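Local coordinates for protein nicotinate phosphoribosyltransferase (Saccharomyces cerevisiae, PDB 1VLP) that catalyses the ATP-dependent joining of nicotinate to phosphoribosyl diphosphate, giving nicotinate ribonucleotide in the first step of NAD biosynthesis from nicotinic acid, at residues His321-His324 and Lys328-Lys331; Phe272-Ala277 and Ser299-Gly304; Trp163-Gln168 and Ser196-Asp201; Glu173-Thr178 and Thr370-Lys375. All coordinates share one frame; numbering follows the deposited sequence. Where two conformers were deposited one is given.

Contact 1: His321-His324 and Lys328-Lys331; sequences HHYH and KLPK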
loop_
_atom_site.group_PDB
_atom_site.type_symbol
_atom_site.label_atom_id
_atom_site.label_comp_id
_atom_site.label_asym_id
_atom_site.label_seq_id
_atom_site.Cartn_x
_atom_site.Cartn_y
_atom_site.Cartn_z
ATOM N N HIS A 321 2.820 -1.290 -26.228
ATOM C CA HIS A 321 3.652 -1.963 -27.225
ATOM C C HIS A 321 3.889 -3.417 -26.832
ATOM O O HIS A 321 3.809 -4.296 -27.652
ATOM C CB HIS A 321 4.986 -1.224 -27.376
ATOM C CG HIS A 321 6.016 -1.998 -28.171
ATOM N ND1 HIS A 321 5.854 -2.255 -29.505
ATOM C CD2 HIS A 321 7.185 -2.584 -27.812
ATOM C CE1 HIS A 321 6.871 -2.971 -29.953
ATOM N NE2 HIS A 321 7.712 -3.168 -28.949
ATOM N N HIS A 322 4.182 -3.670 -25.561
ATOM C CA HIS A 322 4.398 -5.047 -25.143
ATOM C C HIS A 322 3.179 -5.901 -25.382
ATOM O O HIS A 322 3.281 -6.964 -25.970
ATOM C CB HIS A 322 4.803 -5.151 -23.697
ATOM C CG HIS A 322 5.222 -6.534 -23.305
ATOM N ND1 HIS A 322 6.447 -7.069 -23.659
ATOM C CD2 HIS A 322 4.570 -7.490 -22.606
ATOM C CE1 HIS A 322 6.529 -8.299 -23.165
ATOM N NE2 HIS A 322 5.413 -8.565 -22.510
ATOM N N TYR A 323 2.025 -5.460 -24.915
ATOM C CA TYR A 323 0.834 -6.287 -25.027
ATOM C C TYR A 323 0.326 -6.450 -26.488
ATOM O O TYR A 323 -0.006 -7.558 -26.906
ATOM C CB TYR A 323 -0.269 -5.696 -24.180
ATOM C CG TYR A 323 -0.309 -6.060 -22.709
ATOM C CD1 TYR A 323 -0.285 -7.399 -22.292
ATOM C CD2 TYR A 323 -0.473 -5.069 -21.731
ATOM C CE1 TYR A 323 -0.379 -7.744 -20.947
ATOM C CE2 TYR A 323 -0.565 -5.383 -20.406
ATOM C CZ TYR A 323 -0.536 -6.723 -19.994
ATOM O OH TYR A 323 -0.662 -6.980 -18.617
ATOM N N HIS A 324 0.314 -5.371 -27.239
ATOM C CA HIS A 324 -0.336 -5.382 -28.536
ATOM C C HIS A 324 0.568 -5.840 -29.660
ATOM O O HIS A 324 0.163 -6.582 -30.525
ATOM C CB HIS A 324 -0.824 -3.961 -28.876
ATOM C CG HIS A 324 -1.605 -3.858 -30.164
ATOM N ND1 HIS A 324 -2.797 -4.525 -30.367
ATOM C CD2 HIS A 324 -1.399 -3.119 -31.282
ATOM C CE1 HIS A 324 -3.274 -4.224 -31.566
ATOM N NE2 HIS A 324 -2.447 -3.374 -32.144
ATOM N N LYS A 328 0.723 -9.607 -29.132
ATOM C CA LYS A 328 -0.342 -9.715 -30.136
ATOM C C LYS A 328 -1.727 -9.789 -29.517
ATOM O O LYS A 328 -2.624 -10.443 -30.069
ATOM C CB LYS A 328 -0.078 -10.921 -31.075
ATOM C CG LYS A 328 0.994 -10.680 -32.089
ATOM C CD LYS A 328 2.325 -10.585 -31.526
ATOM C CE LYS A 328 3.389 -10.809 -32.603
ATOM N NZ LYS A 328 4.727 -10.265 -32.198
ATOM N N LEU A 329 -1.943 -9.101 -28.397
ATOM C CA LEU A 329 -3.285 -9.031 -27.819
ATOM C C LEU A 329 -4.055 -7.889 -28.437
ATOM O O LEU A 329 -3.466 -6.852 -28.753
ATOM C CB LEU A 329 -3.238 -8.862 -26.298
ATOM C CG LEU A 329 -2.433 -9.939 -25.570
ATOM C CD1 LEU A 329 -2.417 -9.740 -24.099
ATOM C CD2 LEU A 329 -2.977 -11.325 -25.922
ATOM N N PRO A 330 -5.383 -8.039 -28.546
ATOM C CA PRO A 330 -6.190 -6.929 -29.035
ATOM C C PRO A 330 -6.115 -5.716 -28.118
ATOM O O PRO A 330 -5.872 -5.853 -26.896
ATOM C CB PRO A 330 -7.626 -7.490 -29.024
ATOM C CG PRO A 330 -7.484 -8.965 -28.964
ATOM C CD PRO A 330 -6.209 -9.214 -28.212
ATOM N N LYS A 331 -6.347 -4.541 -28.687
ATOM C CA LYS A 331 -6.449 -3.322 -27.881
ATOM C C LYS A 331 -7.529 -3.490 -26.838
ATOM O O LYS A 331 -8.552 -4.118 -27.085
ATOM C CB LYS A 331 -6.744 -2.112 -28.748
ATOM C CG LYS A 331 -5.590 -1.692 -29.685
ATOM C CD LYS A 331 -5.866 -0.280 -30.279
ATOM C CE LYS A 331 -4.786 0.149 -31.311
ATOM N NZ LYS A 331 -5.214 1.374 -32.120
#
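Tyr323 and His324, on the last turns of helix 312-326, meet the chain just after it has left the helix, in a C-terminal capping turn. The turn belongs to the beta-alpha-beta crossover that links strands 304-307 and 335-338. Leu329 N donates to Tyr323 O over 2.9 Å and nearly straight, at 169°, so a helical carbonyl is capped from beyond the helix end. The reply comes from a side chain: in the conformer described, His324 ND1 donates to Leu329 O, also at 2.9 Å, in the carbonyl plane but 16° out of the imidazole plane. The His324 CG lies anti to the backbone N (chi1 -176°), which brings the end of the ring back to the chain beyond the helix. There its face receives the Lys331 methylene CG, 4.2 Å from the ring centroid, while the rest of that exposed lysine is extended. Leu329, which also packs on Lys334, sets its CD1 3.6 Å from CD1 of the buried Tyr323, an apolar touch suited to leucine. Lys328 has the positive phi that lets the chain leave the helix and turn back; its ammonium bonds to the helix-end carbonyls of Asp325 and Val326. The reversal also brings Lys328 CA to 3.2 Å from His324 O, a CA-H...O contact.

Contact 2: Phe272-Ala277 and Ser299-Gly304; sequences FGAKNA and SDAYVG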
loop_
_atom_site.group_PDB
_atom_site.type_symbol
_atom_site.label_atom_id
_atom_site.label_comp_id
_atom_site.label_asym_id
_atom_site.label_seq_id
_atom_site.Cartn_x
_atom_site.Cartn_y
_atom_site.Cartn_z
ATOM N N PHE A 272 -2.610 -18.571 -5.201
ATOM C CA PHE A 272 -3.969 -18.069 -5.299
ATOM C C PHE A 272 -4.744 -18.570 -6.507
ATOM O O PHE A 272 -5.961 -18.379 -6.578
ATOM C CB PHE A 272 -3.922 -16.560 -5.341
ATOM C CG PHE A 272 -3.346 -15.954 -4.078
ATOM C CD1 PHE A 272 -3.872 -16.290 -2.825
ATOM C CD2 PHE A 272 -2.267 -15.067 -4.136
ATOM C CE1 PHE A 272 -3.340 -15.713 -1.650
ATOM C CE2 PHE A 272 -1.726 -14.509 -2.977
ATOM C CZ PHE A 272 -2.276 -14.823 -1.729
ATOM N N GLY A 273 -4.046 -19.145 -7.465
ATOM C CA GLY A 273 -4.660 -19.572 -8.702
ATOM C C GLY A 273 -4.434 -18.533 -9.777
ATOM O O GLY A 273 -4.471 -17.316 -9.509
ATOM N N ALA A 274 -4.193 -19.016 -10.999
ATOM C CA ALA A 274 -3.899 -18.139 -12.142
ATOM C C ALA A 274 -4.985 -17.111 -12.332
ATOM O O ALA A 274 -4.704 -15.934 -12.560
ATOM C CB ALA A 274 -3.739 -18.938 -13.403
ATOM N N LYS A 275 -6.242 -17.515 -12.217
ATOM C CA LYS A 275 -7.292 -16.535 -12.445
ATOM C C LYS A 275 -7.322 -15.392 -11.433
ATOM O O LYS A 275 -7.872 -14.316 -11.741
ATOM C CB LYS A 275 -8.649 -17.198 -12.614
ATOM C CG LYS A 275 -9.369 -17.637 -11.403
ATOM C CD LYS A 275 -10.723 -18.247 -11.833
ATOM C CE LYS A 275 -11.591 -18.653 -10.659
ATOM N NZ LYS A 275 -11.022 -19.806 -9.893
ATOM N N ASN A 276 -6.723 -15.602 -10.245
ATOM C CA ASN A 276 -6.702 -14.607 -9.183
ATOM C C ASN A 276 -5.385 -13.853 -9.064
ATOM O O ASN A 276 -5.171 -13.126 -8.093
ATOM C CB ASN A 276 -7.076 -15.294 -7.864
ATOM C CG ASN A 276 -8.383 -16.047 -7.963
ATOM O OD1 ASN A 276 -9.382 -15.442 -8.307
ATOM N ND2 ASN A 276 -8.379 -17.391 -7.715
ATOM N N ALA A 277 -4.554 -13.936 -10.104
ATOM C CA ALA A 277 -3.211 -13.358 -10.108
ATOM C C ALA A 277 -3.267 -11.819 -9.901
ATOM O O ALA A 277 -2.461 -11.293 -9.195
ATOM C CB ALA A 277 -2.509 -13.682 -11.372
ATOM N N SER A 299 1.245 -13.659 -18.801
ATOM C CA SER A 299 0.605 -12.485 -19.395
ATOM C C SER A 299 -0.876 -12.690 -19.648
ATOM O O SER A 299 -1.606 -11.740 -19.819
ATOM C CB SER A 299 1.301 -12.049 -20.707
ATOM O OG SER A 299 1.516 -13.126 -21.572
ATOM N N ASP A 300 -1.311 -13.950 -19.734
ATOM C CA ASP A 300 -2.733 -14.272 -19.789
ATOM C C ASP A 300 -3.433 -14.290 -18.410
ATOM O O ASP A 300 -4.582 -13.831 -18.305
ATOM C CB ASP A 300 -2.910 -15.580 -20.545
ATOM C CG ASP A 300 -2.465 -15.460 -21.982
ATOM O OD1 ASP A 300 -2.691 -14.374 -22.596
ATOM O OD2 ASP A 300 -1.871 -16.436 -22.469
ATOM N N ALA A 301 -2.718 -14.736 -17.370
ATOM C CA ALA A 301 -3.276 -14.850 -16.023
ATOM C C ALA A 301 -3.528 -13.497 -15.341
ATOM O O ALA A 301 -4.641 -13.195 -14.850
ATOM C CB ALA A 301 -2.345 -15.711 -15.143
ATOM N N TYR A 302 -2.479 -12.685 -15.282
ATOM C CA TYR A 302 -2.621 -11.297 -14.812
ATOM C C TYR A 302 -3.533 -10.539 -15.724
ATOM O O TYR A 302 -3.448 -10.669 -16.912
ATOM C CB TYR A 302 -1.261 -10.596 -14.754
ATOM C CG TYR A 302 -0.391 -11.129 -13.642
ATOM C CD1 TYR A 302 -0.467 -10.607 -12.359
ATOM C CD2 TYR A 302 0.489 -12.165 -13.873
ATOM C CE1 TYR A 302 0.295 -11.130 -11.334
ATOM C CE2 TYR A 302 1.289 -12.667 -12.845
ATOM C CZ TYR A 302 1.178 -12.143 -11.588
ATOM O OH TYR A 302 1.943 -12.630 -10.549
ATOM N N VAL A 303 -4.362 -9.686 -15.156
ATOM C CA VAL A 303 -5.334 -8.957 -15.948
ATOM C C VAL A 303 -4.823 -7.601 -16.371
ATOM O O VAL A 303 -5.526 -6.869 -17.076
ATOM C CB VAL A 303 -6.662 -8.766 -15.188
ATOM C CG1 VAL A 303 -7.345 -10.146 -14.958
ATOM C CG2 VAL A 303 -6.453 -7.992 -13.919
ATOM N N GLY A 304 -3.604 -7.310 -15.957
ATOM C CA GLY A 304 -2.947 -6.082 -16.262
ATOM C C GLY A 304 -1.764 -5.849 -15.353
ATOM O O GLY A 304 -1.221 -6.779 -14.720
HETATM O O HOH W 1 -5.880 -12.305 -12.581
#
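Tyr302 has its CG anti to its carbonyl carbon and a chi2 of -87°, and these two torsions carry the ring back to the Ala277 methyl although the CB itself leaves in the other direction. The contact joins the loop after helix 260-272 to the end of helix 298-301 in the alpha/beta-barrel domain, each leading into a parallel strand: 279-281 for the first and its neighbour 304-307 for the second. Ala277 CB sits almost centrally over one ring face, 3.8 Å from the centroid and 10° off the normal, a CH-pi contact. A methyl is well matched to this place, being small enough to settle on the ring without pushing the segments apart. Helix 260-272 adds Met265, Trp268 and Ile269 to the surroundings of the same ring. Nearer the surface alanine meets alanine: Ala301 sets its CB 3.9 Å from Ala274 CB and 3.5 Å from Ala274 O, which lets the two backbones come within 5.1 Å between their CA atoms. Within the first loop Asn276 ND2 donates to Phe272 O at 2.8 Å, bracing the turn that follows the helix. A water bridges the two segments, donating to Lys275 O at 3.0 Å and to Ala301 O at 2.7 Å.

Contact 3: Trp163-Gln168 and Ser196-Asp201; sequences WDYENQ and SLKAQD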
loop_
_atom_site.group_PDB
_atom_site.type_symbol
_atom_site.label_atom_id
_atom_site.label_comp_id
_atom_site.label_asym_id
_atom_site.label_seq_id
_atom_site.Cartn_x
_atom_site.Cartn_y
_atom_site.Cartn_z
ATOM N N TRP A 163 -5.280 22.637 12.018
ATOM C CA TRP A 163 -6.087 22.033 10.974
ATOM C C TRP A 163 -7.369 21.616 11.658
ATOM O O TRP A 163 -7.430 21.532 12.882
ATOM C CB TRP A 163 -5.394 20.807 10.359
ATOM C CG TRP A 163 -5.141 19.645 11.318
ATOM C CD1 TRP A 163 -4.066 19.483 12.131
ATOM C CD2 TRP A 163 -5.988 18.518 11.549
ATOM N NE1 TRP A 163 -4.190 18.334 12.856
ATOM C CE2 TRP A 163 -5.370 17.729 12.543
ATOM C CE3 TRP A 163 -7.223 18.091 11.009
ATOM C CZ2 TRP A 163 -5.921 16.538 13.004
ATOM C CZ3 TRP A 163 -7.764 16.910 11.448
ATOM C CH2 TRP A 163 -7.112 16.136 12.452
ATOM N N ASP A 164 -8.388 21.318 10.874
ATOM C CA ASP A 164 -9.610 20.744 11.414
ATOM C C ASP A 164 -10.319 19.939 10.312
ATOM O O ASP A 164 -9.771 19.744 9.215
ATOM C CB ASP A 164 -10.538 21.833 11.986
ATOM C CG ASP A 164 -11.013 22.827 10.931
ATOM O OD1 ASP A 164 -11.143 22.452 9.737
ATOM O OD2 ASP A 164 -11.247 24.003 11.292
ATOM N N TYR A 165 -11.509 19.445 10.616
ATOM C CA TYR A 165 -12.206 18.519 9.691
ATOM C C TYR A 165 -13.227 19.185 8.797
ATOM O O TYR A 165 -13.888 18.510 8.018
ATOM C CB TYR A 165 -12.896 17.395 10.473
ATOM C CG TYR A 165 -11.977 16.409 11.125
ATOM C CD1 TYR A 165 -11.433 15.370 10.405
ATOM C CD2 TYR A 165 -11.700 16.472 12.489
ATOM C CE1 TYR A 165 -10.589 14.442 10.981
ATOM C CE2 TYR A 165 -10.853 15.515 13.092
ATOM C CZ TYR A 165 -10.315 14.500 12.319
ATOM O OH TYR A 165 -9.499 13.551 12.848
ATOM N N GLU A 166 -13.322 20.514 8.848
ATOM C CA GLU A 166 -14.326 21.231 8.098
ATOM C C GLU A 166 -14.164 20.943 6.628
ATOM O O GLU A 166 -13.052 20.955 6.106
ATOM C CB GLU A 166 -14.228 22.724 8.344
ATOM C CG GLU A 166 -14.579 23.087 9.804
ATOM C CD GLU A 166 -15.996 22.640 10.214
ATOM O OE1 GLU A 166 -16.987 23.184 9.652
ATOM O OE2 GLU A 166 -16.098 21.735 11.085
ATOM N N ASN A 167 -15.293 20.631 6.010
ATOM C CA ASN A 167 -15.405 20.403 4.574
ATOM C C ASN A 167 -14.699 19.150 4.027
ATOM O O ASN A 167 -14.602 19.008 2.796
ATOM C CB ASN A 167 -14.963 21.633 3.791
ATOM C CG ASN A 167 -15.841 22.853 4.082
ATOM O OD1 ASN A 167 -17.070 22.803 3.896
ATOM N ND2 ASN A 167 -15.227 23.930 4.579
ATOM N N GLN A 168 -14.197 18.267 4.903
ATOM C CA GLN A 168 -13.522 17.020 4.450
ATOM C C GLN A 168 -14.492 16.131 3.663
ATOM O O GLN A 168 -14.211 15.664 2.533
ATOM C CB GLN A 168 -12.938 16.249 5.629
ATOM C CG GLN A 168 -11.608 16.838 6.127
ATOM C CD GLN A 168 -10.543 16.804 5.043
ATOM O OE1 GLN A 168 -10.408 15.765 4.399
ATOM N NE2 GLN A 168 -9.765 17.917 4.859
ATOM N N SER A 196 -6.025 10.780 10.089
ATOM C CA SER A 196 -6.617 10.077 11.199
ATOM C C SER A 196 -7.614 9.046 10.640
ATOM O O SER A 196 -8.018 9.119 9.475
ATOM C CB SER A 196 -7.360 11.029 12.123
ATOM O OG SER A 196 -8.502 11.583 11.475
ATOM N N LEU A 197 -7.989 8.101 11.482
ATOM C CA LEU A 197 -9.084 7.145 11.150
ATOM C C LEU A 197 -10.362 7.902 10.803
ATOM O O LEU A 197 -10.975 7.636 9.787
ATOM C CB LEU A 197 -9.290 6.207 12.316
ATOM C CG LEU A 197 -10.406 5.165 12.151
ATOM C CD1 LEU A 197 -10.155 4.240 11.025
ATOM C CD2 LEU A 197 -10.477 4.401 13.466
ATOM N N LYS A 198 -10.663 8.941 11.585
ATOM C CA LYS A 198 -11.842 9.746 11.360
ATOM C C LYS A 198 -11.772 10.420 9.997
ATOM O O LYS A 198 -12.801 10.520 9.337
ATOM C CB LYS A 198 -11.995 10.771 12.461
ATOM C CG LYS A 198 -13.093 11.736 12.248
ATOM C CD LYS A 198 -13.271 12.657 13.428
ATOM C CE LYS A 198 -14.171 13.820 13.084
ATOM N NZ LYS A 198 -14.685 14.548 14.307
ATOM N N ALA A 199 -10.589 10.897 9.588
ATOM C CA ALA A 199 -10.415 11.584 8.280
ATOM C C ALA A 199 -10.784 10.632 7.168
ATOM O O ALA A 199 -11.494 10.977 6.228
ATOM C CB ALA A 199 -8.960 12.099 8.073
ATOM N N GLN A 200 -10.251 9.431 7.248
ATOM C CA GLN A 200 -10.570 8.441 6.223
ATOM C C GLN A 200 -12.071 8.084 6.211
ATOM O O GLN A 200 -12.665 7.993 5.154
ATOM C CB GLN A 200 -9.669 7.206 6.362
ATOM C CG GLN A 200 -9.854 6.145 5.236
ATOM C CD GLN A 200 -8.789 5.076 5.290
ATOM O OE1 GLN A 200 -8.363 4.733 6.354
ATOM N NE2 GLN A 200 -8.421 4.481 4.135
ATOM N N ASP A 201 -12.676 7.913 7.377
ATOM C CA ASP A 201 -14.111 7.690 7.453
ATOM C C ASP A 201 -14.956 8.813 6.806
ATOM O O ASP A 201 -15.936 8.559 6.088
ATOM C CB ASP A 201 -14.534 7.469 8.887
ATOM C CG ASP A 201 -16.012 7.111 8.987
ATOM O OD1 ASP A 201 -16.392 5.985 8.569
ATOM O OD2 ASP A 201 -16.765 7.958 9.454
HETATM O O HOH W 2 -11.061 13.708 6.225
#
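Tyr165 reaches from the loop before helix 168-181 to the N-terminus of helix 197-213, where Ser196 is the N-cap. Two hydrogen bonds converge on that serine: Tyr165 OH pairs with Ser196 OG at 2.6 Å, and Ala199 N donates to the same OG at 2.9 Å. Ser196 OG lies between its backbone N and carbonyl carbon (chi1 67°), the position from which it can cap the helix while standing in the plane of the phenol at the ring edge. Serine, short and able both to give and to accept, answers both demands.

Contacts with the ring faces form a second group. Over one face of Tyr165 runs the extended Lys198 chain, with CE above the middle of the ring in a CH-pi contact, 3.7 Å from its centroid, and NZ continuing to an off-centre cation-pi position at 4.5 Å. The opposite face is met by Trp163 CZ3, offset toward the rim, so the phenol is held between aliphatic chain and indole edge. The same indole also packs edge-to-face with Phe373.

Turns shape the loop itself. Asp164 OD1 accepts from Glu166 N in an Asx turn, and a type II beta turn spans Tyr165 to Gln168; Asn167, which tolerates a positive phi well, takes its third place. Finally, a water donates to both Gln168 OE1 and Ala199 O, at 2.8 Å each.

Contact 4: Glu173-Thr178 and Thr370-Lys375; sequences EKKAET and TNDFRK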
loop_
_atom_site.group_PDB
_atom_site.type_symbol
_atom_site.label_atom_id
_atom_site.label_comp_id
_atom_site.label_asym_id
_atom_site.label_seq_id
_atom_site.Cartn_x
_atom_site.Cartn_y
_atom_site.Cartn_z
ATOM N N GLU A 173 -16.312 14.284 -1.762
ATOM C CA GLU A 173 -17.478 14.155 -2.632
ATOM C C GLU A 173 -17.277 14.831 -3.990
ATOM O O GLU A 173 -17.534 14.222 -5.048
ATOM C CB GLU A 173 -18.703 14.718 -1.947
ATOM C CG GLU A 173 -19.964 14.499 -2.748
ATOM C CD GLU A 173 -21.178 15.269 -2.209
ATOM O OE1 GLU A 173 -21.055 16.104 -1.286
ATOM O OE2 GLU A 173 -22.278 15.041 -2.740
ATOM N N LYS A 174 -16.755 16.045 -3.963
ATOM C CA LYS A 174 -16.461 16.792 -5.191
ATOM C C LYS A 174 -15.435 16.094 -6.052
ATOM O O LYS A 174 -15.594 16.048 -7.272
ATOM C CB LYS A 174 -16.002 18.225 -4.863
ATOM C CG LYS A 174 -15.537 18.982 -6.078
ATOM C CD LYS A 174 -15.370 20.454 -5.825
ATOM C CE LYS A 174 -14.963 21.236 -7.087
ATOM N NZ LYS A 174 -14.453 22.566 -6.604
ATOM N N LYS A 175 -14.380 15.542 -5.430
ATOM C CA LYS A 175 -13.364 14.790 -6.165
ATOM C C LYS A 175 -14.011 13.589 -6.841
ATOM O O LYS A 175 -13.859 13.390 -8.035
ATOM C CB LYS A 175 -12.236 14.330 -5.256
ATOM C CG LYS A 175 -11.434 15.521 -4.716
ATOM C CD LYS A 175 -10.353 15.036 -3.777
ATOM C CE LYS A 175 -9.614 16.168 -3.145
ATOM N NZ LYS A 175 -8.652 15.655 -2.088
ATOM N N ALA A 176 -14.754 12.816 -6.064
ATOM C CA ALA A 176 -15.410 11.633 -6.579
ATOM C C ALA A 176 -16.343 11.987 -7.756
ATOM O O ALA A 176 -16.342 11.311 -8.771
ATOM C CB ALA A 176 -16.138 10.946 -5.484
ATOM N N GLU A 177 -17.078 13.067 -7.630
ATOM C CA GLU A 177 -18.022 13.452 -8.667
ATOM C C GLU A 177 -17.306 13.814 -9.934
ATOM O O GLU A 177 -17.766 13.481 -11.002
ATOM C CB GLU A 177 -18.918 14.571 -8.176
ATOM C CG GLU A 177 -19.867 14.086 -7.062
ATOM C CD GLU A 177 -20.935 15.072 -6.671
ATOM O OE1 GLU A 177 -20.919 16.211 -7.191
ATOM O OE2 GLU A 177 -21.820 14.666 -5.860
ATOM N N THR A 178 -16.169 14.495 -9.832
ATOM C CA THR A 178 -15.390 14.791 -11.033
ATOM C C THR A 178 -14.903 13.525 -11.716
ATOM O O THR A 178 -14.966 13.376 -12.956
ATOM C CB THR A 178 -14.244 15.747 -10.717
ATOM O OG1 THR A 178 -14.788 16.946 -10.148
ATOM C CG2 THR A 178 -13.443 16.115 -11.970
ATOM N N THR A 370 -7.091 11.071 1.777
ATOM C CA THR A 370 -7.139 10.963 3.248
ATOM C C THR A 370 -6.230 11.955 3.994
ATOM O O THR A 370 -6.226 11.967 5.235
ATOM C CB THR A 370 -6.730 9.529 3.664
ATOM O OG1 THR A 370 -5.396 9.284 3.179
ATOM C CG2 THR A 370 -7.751 8.547 3.073
ATOM N N ASN A 371 -5.423 12.731 3.265
ATOM C CA ASN A 371 -4.557 13.724 3.876
ATOM C C ASN A 371 -4.385 14.983 3.024
ATOM O O ASN A 371 -3.274 15.403 2.714
ATOM C CB ASN A 371 -3.210 13.085 4.345
ATOM C CG ASN A 371 -2.639 13.758 5.570
ATOM O OD1 ASN A 371 -2.899 14.926 5.799
ATOM N ND2 ASN A 371 -1.788 13.055 6.303
ATOM N N ASP A 372 -5.536 15.602 2.710
ATOM C CA ASP A 372 -5.641 16.833 1.956
ATOM C C ASP A 372 -6.321 17.890 2.843
ATOM O O ASP A 372 -7.547 17.995 2.847
ATOM C CB ASP A 372 -6.432 16.596 0.643
ATOM C CG ASP A 372 -6.497 17.855 -0.233
ATOM O OD1 ASP A 372 -5.788 18.831 0.085
ATOM O OD2 ASP A 372 -7.248 17.895 -1.231
ATOM N N PHE A 373 -5.500 18.613 3.610
ATOM C CA PHE A 373 -5.934 19.581 4.634
ATOM C C PHE A 373 -5.247 20.913 4.407
ATOM O O PHE A 373 -4.087 20.975 3.916
ATOM C CB PHE A 373 -5.600 19.065 6.025
ATOM C CG PHE A 373 -6.468 17.945 6.478
ATOM C CD1 PHE A 373 -6.264 16.658 6.016
ATOM C CD2 PHE A 373 -7.513 18.173 7.359
ATOM C CE1 PHE A 373 -7.071 15.631 6.443
ATOM C CE2 PHE A 373 -8.329 17.149 7.785
ATOM C CZ PHE A 373 -8.128 15.887 7.331
ATOM N N ARG A 374 -5.959 21.988 4.720
ATOM C CA ARG A 374 -5.388 23.327 4.797
ATOM C C ARG A 374 -5.172 23.676 6.248
ATOM O O ARG A 374 -5.682 23.018 7.156
ATOM C CB ARG A 374 -6.352 24.379 4.226
ATOM C CG ARG A 374 -6.684 24.261 2.775
ATOM C CD ARG A 374 -5.497 24.440 1.862
ATOM N NE ARG A 374 -5.942 24.266 0.478
ATOM C CZ ARG A 374 -6.610 25.187 -0.227
ATOM N NH1 ARG A 374 -6.902 26.368 0.297
ATOM N NH2 ARG A 374 -6.991 24.925 -1.474
ATOM N N LYS A 375 -4.360 24.698 6.495
ATOM C CA LYS A 375 -4.137 25.162 7.846
ATOM C C LYS A 375 -5.403 25.859 8.304
ATOM O O LYS A 375 -6.064 26.525 7.513
ATOM C CB LYS A 375 -2.908 26.094 7.926
ATOM C CG LYS A 375 -1.599 25.374 7.670
ATOM C CD LYS A 375 -0.375 26.226 7.947
ATOM C CE LYS A 375 0.899 25.373 7.849
ATOM N NZ LYS A 375 1.039 24.384 9.017
#
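Lys175 NZ is gripped by two oxygens: it gives a salt-bridged hydrogen bond of 2.8 Å to Asp372 OD2 and another to Asn368 OD1. Asp372 OD2 receives the ammonium on its anti lone pair, the side turned away from OD1, so one oxygen of the carboxylate, and not both, carries the bond. The next atom of the lysine, CE, stands 3.5 Å from Asp372 OD2, which sets the C-N bond at a roughly tetrahedral angle to the line from NZ to OD2, as expected when an ammonium N-H points at the oxygen.

The reach is long. With CA atoms of Lys175 and Asp372 11.4 Å apart, the backbones stay well separated and two side chains bridge the distance. Lys175 leaves helix 168-181 with chi1 -66° and is fully extended beyond CG, its side chain touching Val344 of helix 344-356. From the other side Asp372 has its CG anti to the backbone N (chi1 -177°), which directs the carboxylate toward the helix. Lysine suits a place that needs a flexible, greasy stem with a charged end; aspartate suits one where the partner's chain supplies most of the length.

The backbone of Asp372 is held as well: its O accepts from Gln168 NE2 and Gln171 NE2 of the same helix as Lys175. Segment 370-375 runs out of the end of helix 367-370, whose Thr367 is inferred to bind phosphoribosyl diphosphate and lies about 7 Å from Asp372, side chain to side chain. With just 72 Å² buried, this is a point-like electrostatic tie: its hold probably depends on charge and direction more than on complementary surfaces, and it links helix 168-181 to the chain just beyond this probable substrate site.

How the contacts relate
The four contacts form two neighbourhoods in the chain. Contacts 3 and 4, with centres about 10 Å apart, share helix 168-181: the loop of contact 3 leads into it, contact 4 leaves its middle, and Trp163, Gln168 and Phe373 join them directly. Contacts 1 and 2, about 17 Å apart between centres, touch where Tyr323 OH packs on Gly304 CA, both just before strands of the parallel sheet; they lie far from the other pair. Contacts 2 and 3 are partly buried and use ring faces, methyls and bridging waters, contact 3 adding a hydroxyl pair and a lysine over its ring. Contacts 1 and 4 are surface contacts, the first local, mixing a backbone bond with an imidazole bond, the second ionic across 191 intervening residues.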